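Local coordinates for chloromuconate cycloisomerase (Rhodococcus opacus, PDB 4M0X), which is an enzyme of the enolase superfamily, with an enolase-type N-terminal domain and a barrel domain that holds a manganese ion, at residues 201-204 with 205-209; 223-226 with 227-231. All coordinates share one frame; numbering follows the deposited sequence.

Contact 1 (201-204 with 205-209); sequences WSEL and EAHRW
E205 OE1 accepts the backbone N-H of S202 across 2.7 Å, in an almost straight bond (168° at the hydrogen) that uses the carboxylate's anti lone pair, the one turned away from OE2. The favour is returned by S202, whose OG takes the backbone N-H of E205 at 3.1 Å. The serine hydroxyl sits between its own N and carbonyl carbon (chi1 73°), a torsion that brings it within bonding distance of E205 N. These reciprocal bonds make a capping box, with S202 as the N-cap of helix 203-215, and they satisfy two N-H groups at a helix start. The helix dipole there would probably favour the negative charge of E205. Helix 203-215 is the connecting helix of a beta-alpha-beta unit in the enolase-type barrel, between strands 192-196 and 220-222. Its first turn is closed by A206 N, which bonds S202 O at 2.7 Å, and the ladder continues with H207 N to E203 O. The imidazole of H207 meets that same E203 O edge-on, near the ring plane, through CD2. E203 itself turns its carboxylate to R235 and to R237 of a second subunit, in salt bridges. W201, just before the cap, lays its indole obliquely against the helix: CE3 reaches A206 CA at 3.9 Å, and CH2 meets W209 CB at 3.9 Å. The two indoles are tilted 54° to each other, and S177 of helix 173-183 touches both of their side chains.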
# COMPACT_ATOMS: atom_id res chain seq x y z
N TRP A 201 5.59 -27.86 -2.88
CA TRP A 201 4.21 -27.88 -2.44
C TRP A 201 3.41 -26.73 -3.03
O TRP A 201 3.94 -25.65 -3.24
CB TRP A 201 4.18 -27.81 -0.93
CG TRP A 201 4.30 -29.14 -0.30
CD1 TRP A 201 4.67 -30.31 -0.91
CD2 TRP A 201 4.09 -29.45 1.07
NE1 TRP A 201 4.68 -31.33 0.01
CE2 TRP A 201 4.32 -30.83 1.23
CE3 TRP A 201 3.71 -28.70 2.19
CZ2 TRP A 201 4.17 -31.48 2.46
CZ3 TRP A 201 3.56 -29.35 3.41
CH2 TRP A 201 3.79 -30.72 3.54
N SER A 202 2.14 -26.95 -3.28
CA SER A 202 1.32 -25.84 -3.74
C SER A 202 0.90 -25.00 -2.56
O SER A 202 0.85 -25.48 -1.38
CB SER A 202 0.07 -26.34 -4.48
OG SER A 202 -0.89 -26.91 -3.59
N GLU A 203 0.56 -23.76 -2.85
CA GLU A 203 -0.04 -22.93 -1.83
C GLU A 203 -1.18 -23.63 -1.06
O GLU A 203 -1.20 -23.57 0.17
CB GLU A 203 -0.55 -21.67 -2.46
CG GLU A 203 -0.08 -20.46 -1.70
CD GLU A 203 -0.49 -19.18 -2.37
OE1 GLU A 203 -0.34 -19.09 -3.64
OE2 GLU A 203 -0.94 -18.27 -1.62
N LEU A 204 -2.09 -24.31 -1.76
CA LEU A 204 -3.14 -25.14 -1.10
C LEU A 204 -2.60 -26.22 -0.14
O LEU A 204 -3.08 -26.36 0.99
CB LEU A 204 -4.08 -25.79 -2.12
CG LEU A 204 -5.43 -25.14 -2.45
CD1 LEU A 204 -5.34 -23.64 -2.43
CD2 LEU A 204 -5.91 -25.58 -3.82
N GLU A 205 -1.59 -26.97 -0.60
CA GLU A 205 -1.02 -28.07 0.14
C GLU A 205 -0.31 -27.49 1.36
O GLU A 205 -0.36 -28.05 2.48
CB GLU A 205 -0.02 -28.84 -0.73
CG GLU A 205 -0.62 -29.77 -1.78
CD GLU A 205 0.44 -30.33 -2.71
OE1 GLU A 205 1.33 -29.56 -3.14
OE2 GLU A 205 0.39 -31.54 -3.03
N ALA A 206 0.36 -26.37 1.15
CA ALA A 206 1.14 -25.79 2.22
C ALA A 206 0.21 -25.44 3.38
O ALA A 206 0.50 -25.76 4.51
CB ALA A 206 1.89 -24.57 1.73
N HIS A 207 -0.93 -24.82 3.07
CA HIS A 207 -1.84 -24.32 4.09
C HIS A 207 -2.61 -25.46 4.73
O HIS A 207 -3.08 -25.32 5.85
CB HIS A 207 -2.84 -23.33 3.48
CG HIS A 207 -2.30 -21.95 3.22
ND1 HIS A 207 -2.42 -20.92 4.12
CD2 HIS A 207 -1.70 -21.42 2.12
CE1 HIS A 207 -1.89 -19.82 3.61
NE2 HIS A 207 -1.45 -20.10 2.40
N ARG A 208 -2.78 -26.56 4.01
CA ARG A 208 -3.46 -27.74 4.53
C ARG A 208 -2.58 -28.45 5.56
O ARG A 208 -3.05 -28.79 6.66
CB ARG A 208 -3.84 -28.70 3.38
CG ARG A 208 -4.11 -30.17 3.75
CD ARG A 208 -5.57 -30.47 4.10
NE ARG A 208 -5.99 -31.85 3.79
CZ ARG A 208 -6.22 -32.32 2.55
NH1 ARG A 208 -6.05 -31.54 1.48
NH2 ARG A 208 -6.62 -33.57 2.37
N TRP A 209 -1.31 -28.68 5.21
CA TRP A 209 -0.50 -29.63 5.97
C TRP A 209 0.41 -29.03 6.97
O TRP A 209 0.62 -29.59 8.02
CB TRP A 209 0.25 -30.59 5.06
CG TRP A 209 -0.66 -31.54 4.35
CD1 TRP A 209 -0.98 -31.53 3.03
CD2 TRP A 209 -1.39 -32.62 4.94
NE1 TRP A 209 -1.87 -32.57 2.75
CE2 TRP A 209 -2.13 -33.24 3.91
CE3 TRP A 209 -1.49 -33.12 6.25
CZ2 TRP A 209 -2.97 -34.33 4.15
CZ3 TRP A 209 -2.32 -34.22 6.48
CH2 TRP A 209 -3.04 -34.81 5.44

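Contact 2 (223-226 with 227-231); sequences QPIA and RWNTD
One face of the W228 indole carries the methyl of A226, whose CB lies 3.3 Å above the ring plane, offset toward the rim, and nearest to NE1 at 3.4 Å. The two residues belong to a type I beta turn, A226 to N229, in the loop that joins barrel strand 220-222 to helix 230-239. The turn's own bond, N229 N to A226 O, is weak at 3.3 Å. N229 is also the centre of an inverse gamma turn and the N-cap of the helix, its OD1 accepting from G232 N. With CG anti to its backbone N (chi1 -163°), the asparagine side chain lies beside I225, whose CD1 touches N229 CG at 3.7 Å. R227 has its polar partners elsewhere: NH2 bonds W58 O, and the side chain makes a cation-pi contact with F98 of a third subunit. The side chain of Q223 comes within about 5 Å of the manganese ion and folds its amide back along the loop: OE1 accepts from the backbone N of D247, itself a manganese ligand, while NE2 passes 3.6 Å from R227 CA and donates to I225 O at 2.8 Å, nearly straight (174°) and with the acceptor only 3° out of the amide plane.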
# COMPACT_ATOMS: atom_id res chain seq x y z
N GLN A 223 11.33 -23.42 2.77
CA GLN A 223 10.85 -23.31 1.41
C GLN A 223 9.68 -24.21 1.10
O GLN A 223 9.85 -25.22 0.42
CB GLN A 223 11.96 -23.62 0.42
CG GLN A 223 11.65 -23.12 -0.98
CD GLN A 223 11.65 -21.62 -1.03
OE1 GLN A 223 12.59 -20.97 -0.57
NE2 GLN A 223 10.57 -21.05 -1.56
N PRO A 224 8.49 -23.89 1.60
CA PRO A 224 7.42 -24.88 1.31
C PRO A 224 6.87 -24.77 -0.12
O PRO A 224 6.60 -25.78 -0.76
CB PRO A 224 6.35 -24.55 2.34
CG PRO A 224 6.60 -23.14 2.72
CD PRO A 224 8.06 -22.84 2.54
N ILE A 225 6.72 -23.56 -0.62
CA ILE A 225 6.18 -23.34 -1.95
C ILE A 225 7.29 -22.86 -2.87
O ILE A 225 8.41 -22.60 -2.41
CB ILE A 225 4.97 -22.38 -1.93
CG1 ILE A 225 5.32 -21.02 -1.35
CG2 ILE A 225 3.86 -22.99 -1.10
CD1 ILE A 225 4.29 -19.93 -1.66
N ALA A 226 6.98 -22.75 -4.17
CA ALA A 226 7.94 -22.32 -5.22
C ALA A 226 8.81 -21.09 -4.84
O ALA A 226 8.38 -20.27 -4.07
CB ALA A 226 7.21 -22.09 -6.54
N ARG A 227 10.01 -20.96 -5.40
CA ARG A 227 10.95 -19.92 -5.00
C ARG A 227 10.54 -18.50 -5.38
O ARG A 227 10.93 -17.52 -4.72
CB ARG A 227 12.35 -20.20 -5.55
CG ARG A 227 12.51 -20.01 -7.03
CD ARG A 227 13.78 -20.67 -7.51
NE ARG A 227 13.64 -22.12 -7.50
CZ ARG A 227 14.65 -22.97 -7.52
NH1 ARG A 227 15.90 -22.53 -7.54
NH2 ARG A 227 14.42 -24.27 -7.49
N TRP A 228 9.73 -18.40 -6.41
CA TRP A 228 9.36 -17.10 -6.93
C TRP A 228 8.06 -16.59 -6.28
O TRP A 228 7.65 -15.44 -6.53
CB TRP A 228 9.19 -17.20 -8.46
CG TRP A 228 8.35 -18.38 -8.84
CD1 TRP A 228 8.78 -19.60 -9.27
CD2 TRP A 228 6.92 -18.47 -8.73
NE1 TRP A 228 7.71 -20.43 -9.48
CE2 TRP A 228 6.56 -19.76 -9.15
CE3 TRP A 228 5.91 -17.57 -8.34
CZ2 TRP A 228 5.23 -20.19 -9.18
CZ3 TRP A 228 4.60 -17.98 -8.37
CH2 TRP A 228 4.27 -19.28 -8.78
N ASN A 229 7.40 -17.44 -5.47
CA ASN A 229 6.10 -17.07 -4.91
C ASN A 229 6.22 -16.32 -3.57
O ASN A 229 5.87 -16.84 -2.49
CB ASN A 229 5.16 -18.27 -4.85
CG ASN A 229 3.71 -17.87 -4.67
OD1 ASN A 229 3.42 -16.84 -4.10
ND2 ASN A 229 2.79 -18.69 -5.13
N THR A 230 6.72 -15.09 -3.69
CA THR A 230 6.95 -14.18 -2.60
C THR A 230 5.65 -13.93 -1.88
O THR A 230 5.59 -13.99 -0.64
CB THR A 230 7.47 -12.83 -3.11
OG1 THR A 230 8.74 -13.01 -3.72
CG2 THR A 230 7.64 -11.87 -2.00
N ASP A 231 4.60 -13.62 -2.64
CA ASP A 231 3.30 -13.36 -2.02
C ASP A 231 2.78 -14.55 -1.21
O ASP A 231 2.23 -14.37 -0.13
CB ASP A 231 2.29 -12.98 -3.08
CG ASP A 231 2.62 -11.66 -3.72
OD1 ASP A 231 3.42 -10.86 -3.16
OD2 ASP A 231 2.06 -11.41 -4.80

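Overall arrangement
Contacts 1 and 2 show how successive beta-alpha units of a barrel can share an interface at the starts of their helices. In chain order, 201-209 opens helix 203-215, strand 220-222 follows, and 223-231 leads from that strand into helix 230-239. Their centres are 11 Å apart, and they touch directly: W201 N probably bonds P224 O at 3.1 Å, while I225 CG2 packs 3.8 Å from A206 CB. Both lie on the same side of the chain's centre. Contact 2 lies between a metal ligand, E222, at the end of strand 220-222 and the start of helix 230-239, and both contacts also touch the second subunit.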